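Local coordinates for protein geobacter metallireducens SMUG1 (PDB 5H9I) that belongs to the uracil-DNA glycosylase superfamily, as a bacterial SMUG1 protein with an alpha/beta fold built round a parallel sheet, at residues His29-Pro40 with Thr89-Lys100. Residues are numbered along the deposited sequence; the frame is centred on the assembly and turned at random.
Sequences HVYNPLLYAREP and TVTRPAGEHPKK. With GOL (glycerol), chain C.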
# COMPACT_ATOMS: atom_id res chain seq x y z
N HIS A 29 -18.49 4.88 4.72
CA HIS A 29 -17.64 5.85 4.07
C HIS A 29 -16.50 5.07 3.37
O HIS A 29 -16.01 4.09 3.92
CB HIS A 29 -16.92 6.74 5.05
CG HIS A 29 -17.86 7.47 5.92
ND1 HIS A 29 -18.33 8.71 5.56
CD2 HIS A 29 -18.44 7.16 7.11
CE1 HIS A 29 -19.17 9.14 6.49
NE2 HIS A 29 -19.29 8.21 7.41
N VAL A 30 -16.15 5.56 2.21
CA VAL A 30 -15.04 4.98 1.44
C VAL A 30 -14.14 6.12 1.03
O VAL A 30 -14.57 7.04 0.36
CB VAL A 30 -15.56 4.23 0.21
CG1 VAL A 30 -14.41 3.66 -0.63
CG2 VAL A 30 -16.48 3.09 0.60
N TYR A 31 -12.86 6.06 1.42
CA TYR A 31 -11.87 7.03 1.03
C TYR A 31 -10.96 6.48 -0.08
O TYR A 31 -10.48 5.43 0.04
CB TYR A 31 -10.93 7.38 2.19
CG TYR A 31 -11.46 8.12 3.42
CD1 TYR A 31 -12.79 8.35 3.63
CD2 TYR A 31 -10.59 8.55 4.36
CE1 TYR A 31 -13.22 9.02 4.75
CE2 TYR A 31 -11.00 9.22 5.49
CZ TYR A 31 -12.32 9.45 5.67
OH TYR A 31 -12.72 10.11 6.78
N ASN A 32 -10.72 7.25 -1.11
CA ASN A 32 -9.82 6.86 -2.23
C ASN A 32 -8.70 7.90 -2.45
O ASN A 32 -8.83 8.89 -3.18
CB ASN A 32 -10.60 6.66 -3.48
CG ASN A 32 -9.76 6.06 -4.57
OD1 ASN A 32 -8.55 5.87 -4.37
ND2 ASN A 32 -10.45 5.65 -5.63
N PRO A 33 -7.55 7.70 -1.76
CA PRO A 33 -6.42 8.61 -1.82
C PRO A 33 -5.87 8.71 -3.27
O PRO A 33 -5.13 9.66 -3.55
CB PRO A 33 -5.41 8.10 -0.80
CG PRO A 33 -5.99 6.86 -0.38
CD PRO A 33 -7.37 6.65 -0.74
N LEU A 34 -6.20 7.75 -4.13
CA LEU A 34 -5.76 7.86 -5.53
C LEU A 34 -6.38 9.04 -6.15
O LEU A 34 -5.84 9.58 -7.14
CB LEU A 34 -6.11 6.61 -6.35
CG LEU A 34 -5.60 5.30 -5.86
CD1 LEU A 34 -5.87 4.14 -6.80
CD2 LEU A 34 -4.10 5.35 -5.52
N LEU A 35 -7.51 9.50 -5.62
CA LEU A 35 -8.20 10.67 -6.14
C LEU A 35 -7.89 11.93 -5.38
O LEU A 35 -7.62 12.97 -5.98
CB LEU A 35 -9.70 10.39 -6.15
CG LEU A 35 -10.20 9.17 -6.87
CD1 LEU A 35 -11.73 8.99 -6.78
CD2 LEU A 35 -9.82 9.25 -8.30
N TYR A 36 -7.92 11.90 -4.07
CA TYR A 36 -7.70 13.11 -3.29
C TYR A 36 -6.27 13.45 -2.92
O TYR A 36 -5.99 14.51 -2.51
CB TYR A 36 -8.63 13.12 -2.05
CG TYR A 36 -8.34 12.11 -0.98
CD1 TYR A 36 -7.28 12.29 -0.13
CD2 TYR A 36 -9.15 11.04 -0.79
CE1 TYR A 36 -7.04 11.40 0.86
CE2 TYR A 36 -8.92 10.16 0.22
CZ TYR A 36 -7.85 10.33 1.03
OH TYR A 36 -7.63 9.47 2.03
N ALA A 37 -5.38 12.49 -3.12
CA ALA A 37 -3.96 12.70 -2.88
C ALA A 37 -3.17 12.25 -4.10
O ALA A 37 -2.17 11.64 -4.01
CB ALA A 37 -3.49 11.93 -1.65
N ARG A 38 -3.69 12.63 -5.25
CA ARG A 38 -3.15 12.18 -6.51
C ARG A 38 -1.75 12.72 -6.80
O ARG A 38 -0.94 12.01 -7.22
CB ARG A 38 -4.13 12.47 -7.65
CG ARG A 38 -3.62 11.91 -8.98
CD ARG A 38 -4.61 11.70 -10.12
NE ARG A 38 -4.02 10.96 -11.24
CZ ARG A 38 -3.17 11.49 -12.10
NH1 ARG A 38 -2.83 12.75 -11.98
NH2 ARG A 38 -2.64 10.78 -13.09
N GLU A 39 -1.51 13.98 -6.50
CA GLU A 39 -0.23 14.60 -6.81
C GLU A 39 0.87 13.92 -6.01
O GLU A 39 1.87 13.47 -6.58
CB GLU A 39 -0.20 16.15 -6.73
CG GLU A 39 -1.06 16.67 -7.84
CD GLU A 39 -1.08 18.18 -7.94
OE1 GLU A 39 -0.68 18.80 -6.97
OE2 GLU A 39 -1.42 18.57 -9.08
N PRO A 40 0.70 13.76 -4.69
CA PRO A 40 1.81 13.08 -3.97
C PRO A 40 1.90 11.57 -4.34
O PRO A 40 3.02 11.02 -4.40
CB PRO A 40 1.52 13.30 -2.52
CG PRO A 40 0.10 13.80 -2.50
CD PRO A 40 -0.21 14.47 -3.77
N THR A 89 -0.26 18.55 -2.42
CA THR A 89 -1.74 18.86 -2.30
C THR A 89 -2.52 17.63 -2.02
O THR A 89 -2.50 16.68 -2.76
CB THR A 89 -2.27 19.56 -3.53
OG1 THR A 89 -1.53 20.78 -3.64
CG2 THR A 89 -3.80 19.87 -3.44
N VAL A 90 -3.25 17.66 -0.90
CA VAL A 90 -4.16 16.60 -0.53
C VAL A 90 -5.50 17.27 -0.14
O VAL A 90 -5.48 18.07 0.81
CB VAL A 90 -3.64 15.80 0.67
CG1 VAL A 90 -4.64 14.69 1.07
CG2 VAL A 90 -2.19 15.24 0.41
N THR A 91 -6.50 16.88 -0.86
CA THR A 91 -7.84 17.41 -0.54
C THR A 91 -8.62 16.44 0.32
O THR A 91 -8.26 15.31 0.47
CB THR A 91 -8.60 17.72 -1.83
OG1 THR A 91 -8.77 16.62 -2.72
CG2 THR A 91 -7.92 18.81 -2.58
N ARG A 92 -9.81 16.83 0.81
CA ARG A 92 -10.55 15.93 1.68
C ARG A 92 -11.50 15.06 0.91
O ARG A 92 -12.20 15.50 -0.03
CB ARG A 92 -11.28 16.75 2.80
CG ARG A 92 -10.37 17.55 3.66
CD ARG A 92 -11.10 18.46 4.66
NE ARG A 92 -10.07 19.23 5.34
CZ ARG A 92 -9.40 18.80 6.39
NH1 ARG A 92 -9.75 17.74 7.07
NH2 ARG A 92 -8.44 19.56 6.84
N PRO A 93 -11.62 13.78 1.30
CA PRO A 93 -12.51 12.89 0.59
C PRO A 93 -14.02 13.33 0.75
O PRO A 93 -14.40 13.77 1.85
CB PRO A 93 -12.33 11.52 1.26
CG PRO A 93 -11.76 11.85 2.61
CD PRO A 93 -11.01 13.15 2.49
N ALA A 94 -14.82 12.98 -0.22
CA ALA A 94 -16.25 13.24 -0.14
C ALA A 94 -16.79 12.49 1.02
O ALA A 94 -16.52 11.30 1.20
CB ALA A 94 -16.90 12.86 -1.42
N GLY A 95 -17.55 13.19 1.87
CA GLY A 95 -18.06 12.48 3.06
C GLY A 95 -17.06 12.10 4.12
O GLY A 95 -17.39 11.24 4.93
N GLU A 96 -15.89 12.76 4.16
CA GLU A 96 -14.90 12.57 5.20
C GLU A 96 -15.58 12.43 6.54
O GLU A 96 -16.46 13.22 6.84
CB GLU A 96 -14.04 13.83 5.21
CG GLU A 96 -12.96 13.86 6.24
CD GLU A 96 -12.36 15.21 6.39
OE1 GLU A 96 -13.14 16.17 6.80
OE2 GLU A 96 -11.16 15.44 6.20
N HIS A 97 -15.17 11.47 7.38
CA HIS A 97 -15.74 11.32 8.72
C HIS A 97 -14.97 12.14 9.71
O HIS A 97 -13.76 12.14 9.74
CB HIS A 97 -15.69 9.87 9.09
CG HIS A 97 -16.53 9.52 10.29
ND1 HIS A 97 -16.16 9.89 11.55
CD2 HIS A 97 -17.72 8.92 10.39
CE1 HIS A 97 -17.12 9.55 12.41
NE2 HIS A 97 -18.05 8.91 11.73
N PRO A 98 -15.66 12.84 10.67
CA PRO A 98 -14.89 13.64 11.56
C PRO A 98 -13.89 12.98 12.46
O PRO A 98 -13.05 13.67 12.94
CB PRO A 98 -15.97 14.32 12.51
CG PRO A 98 -17.23 13.79 12.05
CD PRO A 98 -17.13 12.94 10.84
N LYS A 99 -14.00 11.66 12.66
CA LYS A 99 -13.06 10.94 13.49
C LYS A 99 -11.83 10.49 12.66
O LYS A 99 -10.88 10.05 13.23
CB LYS A 99 -13.70 9.70 14.05
CG LYS A 99 -14.62 9.99 15.22
CD LYS A 99 -15.26 8.68 15.59
CE LYS A 99 -16.36 8.93 16.61
NZ LYS A 99 -16.85 7.60 16.95
N LYS A 100 -11.85 10.82 11.42
CA LYS A 100 -10.82 10.30 10.41
C LYS A 100 -10.57 11.37 9.39
O LYS A 100 -10.74 11.16 8.19
CB LYS A 100 -11.27 9.00 9.84
CG LYS A 100 -11.44 7.88 10.82
CD LYS A 100 -10.13 7.40 11.39
CE LYS A 100 -10.21 6.26 12.40
NZ LYS A 100 -10.70 5.03 11.79
C1 GOL C . -4.31 16.74 -5.80
O1 GOL C . -3.12 15.99 -5.25
C2 GOL C . -5.55 16.18 -5.22
O2 GOL C . -5.71 14.84 -5.68
C3 GOL C . -6.73 17.01 -5.79
O3 GOL C . -7.93 16.53 -5.25
O HOH W 1 -14.84 9.66 -0.37
O HOH W 2 -17.55 8.75 2.08
O HOH W 3 0.98 18.72 -5.02
O HOH W 4 -1.70 21.17 -6.30
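Pro-93 packs against two tyrosines at once. Its CG sits over the centre of the Tyr-31 ring, 3.6 Å from the centroid, and its CD lies over one face of Tyr-36. The CA of Pro-33 covers the opposite face. With CG set between the backbone N and the carbonyl carbon (chi1 68°), the Tyr-36 ring is held between these two prolines. CG1 of Val-90 meets the edge of that ring, 3.8 Å from Tyr-36 CD1.

At the other end, the His-97 ring turns an edge to the face of His-29 in an offset edge-to-face pair, with planes at 88°. His-97 CB also lies over that face.

Two hydrogen bonds grip the Tyr-31 hydroxyl, both near the ring plane. OH donates to Lys-100 O (2.6 Å) and accepts from His-97 N (2.9 Å). These backbone groups belong to the type I turn from His-97 to Lys-100. His-29 ND1 makes a weak, bent bond to Gly-95 O. Tyr-36 O receives Thr-91 N at 2.9 Å.

Water 1 donates to both Val-30 O and Ala-94 O. A glycerol, probably from crystallisation, links the helical side to the loop: its O1 accepts from Glu-39 N and donates to Thr-89 O (2.7 Å).

The loop between helices 77-84 and 112-125 thus lies along strand 29-31, helix 33-36 and the start of helix 38-48. Strand 29-31 is an outermost strand of a small antiparallel sheet and pairs with strand 144-146. Leu-144 and Leu-146 of that strand also touch Tyr-31.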